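Local coordinates for concanavalin A-like lectin protein kinase family protein (Theobroma cacao, PDB 6CTH), which probably transfers the gamma-phosphate of ATP to protein substrates as a plant receptor-like kinase, here with an oxindole inhibitor bound to its kinase domain, at residues A[11-16]-A[41-46]; A[72-77]-A[158-163]. All coordinates share one frame; numbering follows the deposited sequence.

From the N terminus, the chain forms helix 7-14, runs out through strands 22-25 and 29-36, and returns along strand 41-48, where interaction 1 closes this first loop by laying the helix end against the third of these strands. Helix 54-66 follows, and the loop after it opens interaction 2, which closes only some eighty residues later at the segment 158-163, after the chain has been through strands 77-83 and 86-92 and helix 112-132. The two closures come in series and neither nest nor cross. Interaction 1 stays within the N-terminal lobe; interaction 2 ties the approach to strand 77-83 to the DFG segment. Their centres lie about 20 Å apart, and the inhibitor touches both.

Interaction 1: residues A[11-16]-A[41-46]; sequences AKVTSN and TYIAVK. With FE7 (N-{(3Z)-2-oxo-3-[phenyl({4-[(piperidin-1-yl)methyl]phenyl}amino)methylidene]-2,3-dihydro-1H-indol-5-yl}ethanesulfonamide), chain B.
Thr14 and Val45 meet methyl to methyl, CG2 of Thr14 lying 4.0 Å from CG2 of Val45, with the two side chains crossing at about a right angle. At the preceding residue, Val13 CG2 approaches Ile43 CD1 at 4.3 Å, again hydrocarbon on hydrocarbon. The extended ethyl branch of Ile43 (chi2 177°) brings CD1 over toward the helix. Leu36 of strand 29-36 touches both Val13 and Ile43.

The polar bonds belong to the helix end. Thr14 OG1, at chi1 63°, is turned away from Val45 while its methyl faces the strand; the hydroxyl is hydrogen-bonded to Leu10 O and Phe17 N. Ser15 takes a positive phi in a Schellman motif, with Asn16 N bonded to Ala11 O at 2.8 Å.

Contacts with the inhibitor lie on the other side of the strand. Ala44, pointing away from the helix, puts CB 3.3 Å from the oxindole nitrogen N1. The extended Lys46 brings NZ to 3.7 Å from sulfonyl O1, an approach rather than a bond, and makes a cation-pi contact with Phe28. Met94 N and Glu92 O hydrogen-bond the compound in the same pocket. Between helix and strand 41-46 the hold is thus van der Waals packing, the Thr14 hydroxyl being engaged by backbone atoms of Leu10 and Phe17, while a backbone hydrogen bond joins Val13 to Phe35 of strand 29-36.

Interaction 2: residues A[72-77]-A[158-163]; sequences KNLVKL and GDFGLA. With MG (magnesium ion), chain C.
Val75 rests on the backbone of Gly158, its CG2 3.8 Å from Gly158 CA, and this is the tight part of the contact. With CG1 anti to the backbone N (chi1 170°), CG2 is the methyl left to meet the glycine. Gly158 has no side chain, and Val75 lies directly on its backbone, CG2 being 3.9 Å from Gly158 N as well. Beside it, Leu74 CD2 reaches the rim of the Phe160 ring, in its plane and 4.0 Å from CZ. Phe160, of the DFG motif 159-161, also meets the His139 ring and is backed by Ile65, Ile66 and Leu69.

On the Asp159 side the apolar patch gives way to the metal and its waters. Asp159 points away from Val75, its carboxylate carried out by a chi1 of -177°, and OD2 binds the magnesium ion at 2.1 Å. Four waters and Asp141 OD2 complete six ligands. The other oxygen, OD1, lies 2.8 Å from the metal-bound water 1, which may donate to it, and accepts a weak bond from Gly161 N at 3.4 Å; together these probably steady the carboxylate's rotation. Phe160 N donates to Glu62 OE1 of helix 54-66.

Phe160 packed against helix 54-66 and Asp159 turned to the magnesium ion are consistent with a DFG-in state. The contact is met by helix 54-66 through Phe160 and by helix 112-132, whose Tyr128 touches Leu74, while Tyr91 of strand 86-92 lies against Val75.

Interaction 1: residues A[11-16]-A[41-46]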
loop_
_atom_site.group_PDB
_atom_site.type_symbol
_atom_site.label_atom_id
_atom_site.label_comp_id
_atom_site.label_asym_id
_atom_site.label_seq_id
_atom_site.Cartn_x
_atom_site.Cartn_y
_atom_site.Cartn_z
ATOM N N ALA A 11 3.345 4.499 -27.549
ATOM C CA ALA A 11 2.724 5.727 -28.163
ATOM C C ALA A 11 1.409 5.402 -28.865
ATOM O O ALA A 11 0.395 6.044 -28.637
ATOM C CB ALA A 11 3.682 6.377 -29.139
ATOM N N LYS A 12 1.406 4.369 -29.709
ATOM C CA LYS A 12 0.207 4.034 -30.440
ATOM C C LYS A 12 -0.948 3.634 -29.540
ATOM O O LYS A 12 -2.065 4.124 -29.674
ATOM C CB LYS A 12 0.502 2.909 -31.448
ATOM C CG LYS A 12 -0.128 3.070 -32.816
ATOM C CD LYS A 12 0.174 1.807 -33.659
ATOM C CE LYS A 12 0.171 2.033 -35.155
ATOM N NZ LYS A 12 0.992 3.217 -35.584
ATOM N N VAL A 13 -0.699 2.755 -28.577
ATOM C CA VAL A 13 -1.817 2.251 -27.785
ATOM C C VAL A 13 -2.328 3.244 -26.772
ATOM O O VAL A 13 -3.482 3.143 -26.387
ATOM C CB VAL A 13 -1.525 0.891 -27.119
ATOM C CG1 VAL A 13 -1.253 -0.133 -28.197
ATOM C CG2 VAL A 13 -0.421 1.027 -26.087
ATOM N N THR A 14 -1.497 4.208 -26.363
ATOM C CA THR A 14 -1.941 5.318 -25.475
ATOM C C THR A 14 -2.375 6.632 -26.179
ATOM O O THR A 14 -2.687 7.631 -25.505
ATOM C CB THR A 14 -0.833 5.707 -24.500
ATOM O OG1 THR A 14 0.311 6.212 -25.202
ATOM C CG2 THR A 14 -0.468 4.519 -23.628
ATOM N N SER A 15 -2.375 6.624 -27.513
ATOM C CA SER A 15 -2.657 7.823 -28.306
ATOM C C SER A 15 -1.701 8.957 -27.943
ATOM O O SER A 15 -2.140 10.071 -27.664
ATOM C CB SER A 15 -4.106 8.293 -28.141
ATOM O OG SER A 15 -4.994 7.383 -28.747
ATOM N N ASN A 16 -0.400 8.651 -27.990
ATOM C CA ASN A 16 0.672 9.561 -27.628
ATOM C C ASN A 16 0.439 10.109 -26.236
ATOM O O ASN A 16 0.488 11.317 -26.005
ATOM C CB ASN A 16 0.810 10.695 -28.676
ATOM C CG ASN A 16 1.374 10.202 -29.980
ATOM O OD1 ASN A 16 2.058 9.163 -30.034
ATOM N ND2 ASN A 16 1.065 10.928 -31.095
ATOM N N THR A 41 -8.113 -5.818 -25.714
ATOM C CA THR A 41 -7.834 -5.634 -24.284
ATOM C C THR A 41 -7.109 -4.305 -23.927
ATOM O O THR A 41 -6.530 -3.650 -24.774
ATOM C CB THR A 41 -6.955 -6.790 -23.778
ATOM O OG1 THR A 41 -5.684 -6.741 -24.436
ATOM C CG2 THR A 41 -7.631 -8.147 -24.056
ATOM N N TYR A 42 -7.149 -3.950 -22.651
ATOM C CA TYR A 42 -6.506 -2.744 -22.138
ATOM C C TYR A 42 -5.317 -3.100 -21.249
ATOM O O TYR A 42 -5.279 -4.167 -20.601
ATOM C CB TYR A 42 -7.523 -1.900 -21.370
ATOM C CG TYR A 42 -8.671 -1.413 -22.232
ATOM C CD1 TYR A 42 -8.582 -0.227 -22.959
ATOM C CD2 TYR A 42 -9.851 -2.151 -22.328
ATOM C CE1 TYR A 42 -9.634 0.208 -23.743
ATOM C CE2 TYR A 42 -10.905 -1.729 -23.124
ATOM C CZ TYR A 42 -10.800 -0.552 -23.826
ATOM O OH TYR A 42 -11.856 -0.134 -24.623
ATOM N N ILE A 43 -4.321 -2.225 -21.251
ATOM C CA ILE A 43 -3.183 -2.324 -20.351
ATOM C C ILE A 43 -3.023 -0.989 -19.607
ATOM O O ILE A 43 -3.697 -0.013 -19.974
ATOM C CB ILE A 43 -1.878 -2.656 -21.087
ATOM C CG1 ILE A 43 -1.578 -1.665 -22.207
ATOM C CG2 ILE A 43 -1.924 -4.101 -21.618
ATOM C CD1 ILE A 43 -0.273 -1.885 -22.938
ATOM N N ALA A 44 -2.122 -0.943 -18.632
ATOM C CA ALA A 44 -1.789 0.305 -17.930
ATOM C C ALA A 44 -0.315 0.588 -18.166
ATOM O O ALA A 44 0.536 -0.273 -17.915
ATOM C CB ALA A 44 -2.081 0.177 -16.454
ATOM N N VAL A 45 -0.003 1.775 -18.680
ATOM C CA VAL A 45 1.351 2.119 -19.062
ATOM C C VAL A 45 1.773 3.271 -18.160
ATOM O O VAL A 45 1.137 4.324 -18.193
ATOM C CB VAL A 45 1.419 2.564 -20.520
ATOM C CG1 VAL A 45 2.837 2.960 -20.929
ATOM C CG2 VAL A 45 0.875 1.461 -21.437
ATOM N N LYS A 46 2.835 3.065 -17.394
ATOM C CA LYS A 46 3.453 4.118 -16.600
ATOM C C LYS A 46 4.617 4.742 -17.356
ATOM O O LYS A 46 5.588 4.063 -17.706
ATOM C CB LYS A 46 3.916 3.548 -15.270
ATOM C CG LYS A 46 4.529 4.602 -14.353
ATOM C CD LYS A 46 4.704 4.092 -12.942
ATOM C CE LYS A 46 5.086 5.229 -12.000
ATOM N NZ LYS A 46 5.042 4.727 -10.617
HETATM C C4 FE7 B . -2.233 0.951 -12.102
HETATM C C14 FE7 B . -3.230 5.564 -9.961
HETATM C C5 FE7 B . -1.843 -0.279 -12.663
HETATM C C6 FE7 B . -0.578 -0.803 -12.461
HETATM C C11 FE7 B . -4.096 3.402 -11.479
HETATM C C7 FE7 B . 0.310 -0.108 -11.660
HETATM C C8 FE7 B . -3.983 0.013 -13.340
HETATM C C9 FE7 B . -3.603 1.193 -12.522
HETATM C C10 FE7 B . -4.491 2.213 -12.255
HETATM C C12 FE7 B . -3.174 4.305 -11.994
HETATM C C13 FE7 B . -2.744 5.377 -11.234
HETATM N N1 FE7 B . -2.904 -0.803 -13.379
HETATM N N2 FE7 B . -5.766 2.059 -12.636
HETATM C C3 FE7 B . -1.330 1.627 -11.283
HETATM N N3 FE7 B . -10.801 5.916 -13.748
HETATM O O2 FE7 B . -5.058 -0.196 -13.890
HETATM C C2 FE7 B . -0.071 1.077 -11.040
HETATM N N FE7 B . 0.837 1.642 -10.097
HETATM S S FE7 B . 0.686 2.946 -9.149
HETATM O O FE7 B . -0.340 3.789 -9.676
HETATM O O1 FE7 B . 1.998 3.475 -8.953
HETATM C C1 FE7 B . 0.129 2.130 -7.691
HETATM C C FE7 B . 0.978 0.896 -7.509
HETATM C C16 FE7 B . -4.586 3.606 -10.196
HETATM C C15 FE7 B . -4.151 4.681 -9.443
HETATM C C17 FE7 B . -6.910 2.889 -12.609
HETATM C C22 FE7 B . -6.862 4.203 -12.166
HETATM C C21 FE7 B . -8.017 4.962 -12.117
HETATM C C20 FE7 B . -9.238 4.432 -12.503
HETATM C C19 FE7 B . -9.277 3.119 -12.939
HETATM C C18 FE7 B . -8.129 2.352 -12.998
HETATM C C23 FE7 B . -10.494 5.270 -12.465
HETATM C C28 FE7 B . -12.100 6.589 -13.701
HETATM C C27 FE7 B . -12.468 7.173 -15.046
HETATM C C26 FE7 B . -11.401 8.127 -15.537
HETATM C C25 FE7 B . -10.030 7.485 -15.472
HETATM C C24 FE7 B . -9.772 6.894 -14.106
#

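Interaction 2: residues A[72-77]-A[158-163]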
loop_
_atom_site.group_PDB
_atom_site.type_symbol
_atom_site.label_atom_id
_atom_site.label_comp_id
_atom_site.label_asym_id
_atom_site.label_seq_id
_atom_site.Cartn_x
_atom_site.Cartn_y
_atom_site.Cartn_z
ATOM N N LYS A 72 -0.062 -13.823 -5.605
ATOM C CA LYS A 72 -1.445 -13.398 -5.860
ATOM C C LYS A 72 -1.734 -11.983 -5.322
ATOM O O LYS A 72 -2.593 -11.296 -5.834
ATOM C CB LYS A 72 -2.502 -14.359 -5.331
ATOM C CG LYS A 72 -2.615 -14.406 -3.853
ATOM C CD LYS A 72 -3.435 -15.591 -3.323
ATOM C CE LYS A 72 -3.217 -15.719 -1.827
ATOM N NZ LYS A 72 -3.797 -14.646 -0.972
ATOM N N ASN A 73 -1.021 -11.571 -4.308
ATOM C CA ASN A 73 -1.269 -10.245 -3.706
ATOM C C ASN A 73 -0.170 -9.238 -4.063
ATOM O O ASN A 73 -0.027 -8.237 -3.366
ATOM C CB ASN A 73 -1.474 -10.372 -2.231
ATOM C CG ASN A 73 -2.650 -11.292 -1.888
ATOM O OD1 ASN A 73 -2.469 -12.321 -1.236
ATOM N ND2 ASN A 73 -3.837 -10.958 -2.382
ATOM N N LEU A 74 0.561 -9.478 -5.148
ATOM C CA LEU A 74 1.501 -8.509 -5.685
ATOM C C LEU A 74 1.211 -8.157 -7.126
ATOM O O LEU A 74 0.911 -9.048 -7.949
ATOM C CB LEU A 74 2.933 -8.982 -5.552
ATOM C CG LEU A 74 3.478 -9.154 -4.148
ATOM C CD1 LEU A 74 4.880 -9.708 -4.230
ATOM C CD2 LEU A 74 3.532 -7.807 -3.445
ATOM N N VAL A 75 1.366 -6.866 -7.483
ATOM C CA VAL A 75 1.218 -6.474 -8.863
ATOM C C VAL A 75 2.339 -7.062 -9.715
ATOM O O VAL A 75 3.500 -7.056 -9.287
ATOM C CB VAL A 75 1.276 -4.920 -8.956
ATOM C CG1 VAL A 75 1.358 -4.465 -10.395
ATOM C CG2 VAL A 75 0.084 -4.337 -8.243
ATOM N N LYS A 76 1.982 -7.639 -10.869
ATOM C CA LYS A 76 2.930 -8.179 -11.861
ATOM C C LYS A 76 3.291 -7.192 -12.959
ATOM O O LYS A 76 2.426 -6.417 -13.421
ATOM C CB LYS A 76 2.377 -9.493 -12.565
ATOM N N LEU A 77 4.568 -7.147 -13.326
ATOM C CA LEU A 77 5.021 -6.377 -14.457
ATOM C C LEU A 77 4.782 -7.196 -15.714
ATOM O O LEU A 77 5.060 -8.394 -15.726
ATOM C CB LEU A 77 6.495 -6.050 -14.316
ATOM C CG LEU A 77 7.056 -4.990 -15.253
ATOM C CD1 LEU A 77 6.391 -3.652 -14.996
ATOM C CD2 LEU A 77 8.572 -4.894 -15.116
ATOM N N GLY A 158 1.652 -2.911 -4.998
ATOM C CA GLY A 158 2.629 -2.542 -5.989
ATOM C C GLY A 158 3.498 -1.394 -5.549
ATOM O O GLY A 158 3.524 -1.041 -4.372
ATOM N N ASP A 159 4.111 -0.767 -6.554
ATOM C CA ASP A 159 5.116 0.299 -6.414
ATOM C C ASP A 159 6.356 -0.121 -5.659
ATOM O O ASP A 159 6.469 0.110 -4.436
ATOM C CB ASP A 159 4.521 1.547 -5.675
ATOM C CG ASP A 159 5.511 2.716 -5.579
ATOM O OD1 ASP A 159 6.460 2.789 -6.377
ATOM O OD2 ASP A 159 5.309 3.521 -4.634
ATOM N N PHE A 160 7.323 -0.630 -6.399
ATOM C CA PHE A 160 8.615 -1.058 -5.872
ATOM C C PHE A 160 9.744 -0.068 -6.149
ATOM O O PHE A 160 10.915 -0.419 -6.080
ATOM C CB PHE A 160 8.926 -2.467 -6.391
ATOM C CG PHE A 160 7.843 -3.421 -6.000
ATOM C CD1 PHE A 160 7.837 -3.993 -4.784
ATOM C CD2 PHE A 160 6.813 -3.702 -6.912
ATOM C CE1 PHE A 160 6.803 -4.838 -4.372
ATOM C CE2 PHE A 160 5.790 -4.579 -6.528
ATOM C CZ PHE A 160 5.758 -5.071 -5.253
ATOM N N GLY A 161 9.414 1.198 -6.355
ATOM C CA GLY A 161 10.453 2.169 -6.706
ATOM C C GLY A 161 11.433 2.506 -5.603
ATOM O O GLY A 161 12.568 2.854 -5.903
ATOM N N LEU A 162 11.004 2.357 -4.348
ATOM C CA LEU A 162 11.845 2.501 -3.160
ATOM C C LEU A 162 12.251 1.154 -2.534
ATOM O O LEU A 162 12.958 1.123 -1.513
ATOM C CB LEU A 162 11.136 3.363 -2.110
ATOM C CG LEU A 162 10.985 4.836 -2.433
ATOM C CD1 LEU A 162 10.256 5.523 -1.306
ATOM C CD2 LEU A 162 12.369 5.423 -2.653
ATOM N N ALA A 163 11.797 0.037 -3.117
ATOM C CA ALA A 163 12.013 -1.268 -2.509
ATOM C C ALA A 163 13.471 -1.689 -2.604
ATOM O O ALA A 163 14.166 -1.327 -3.564
ATOM C CB ALA A 163 11.120 -2.309 -3.187
HETATM MG MG MG C . 6.390 5.226 -3.938
HETATM O O HOH W 1 7.347 5.395 -5.919
HETATM O O HOH W 2 4.695 6.197 -4.459
HETATM O O HOH W 3 7.413 6.974 -3.452
HETATM O O HOH W 4 8.077 4.016 -3.579
#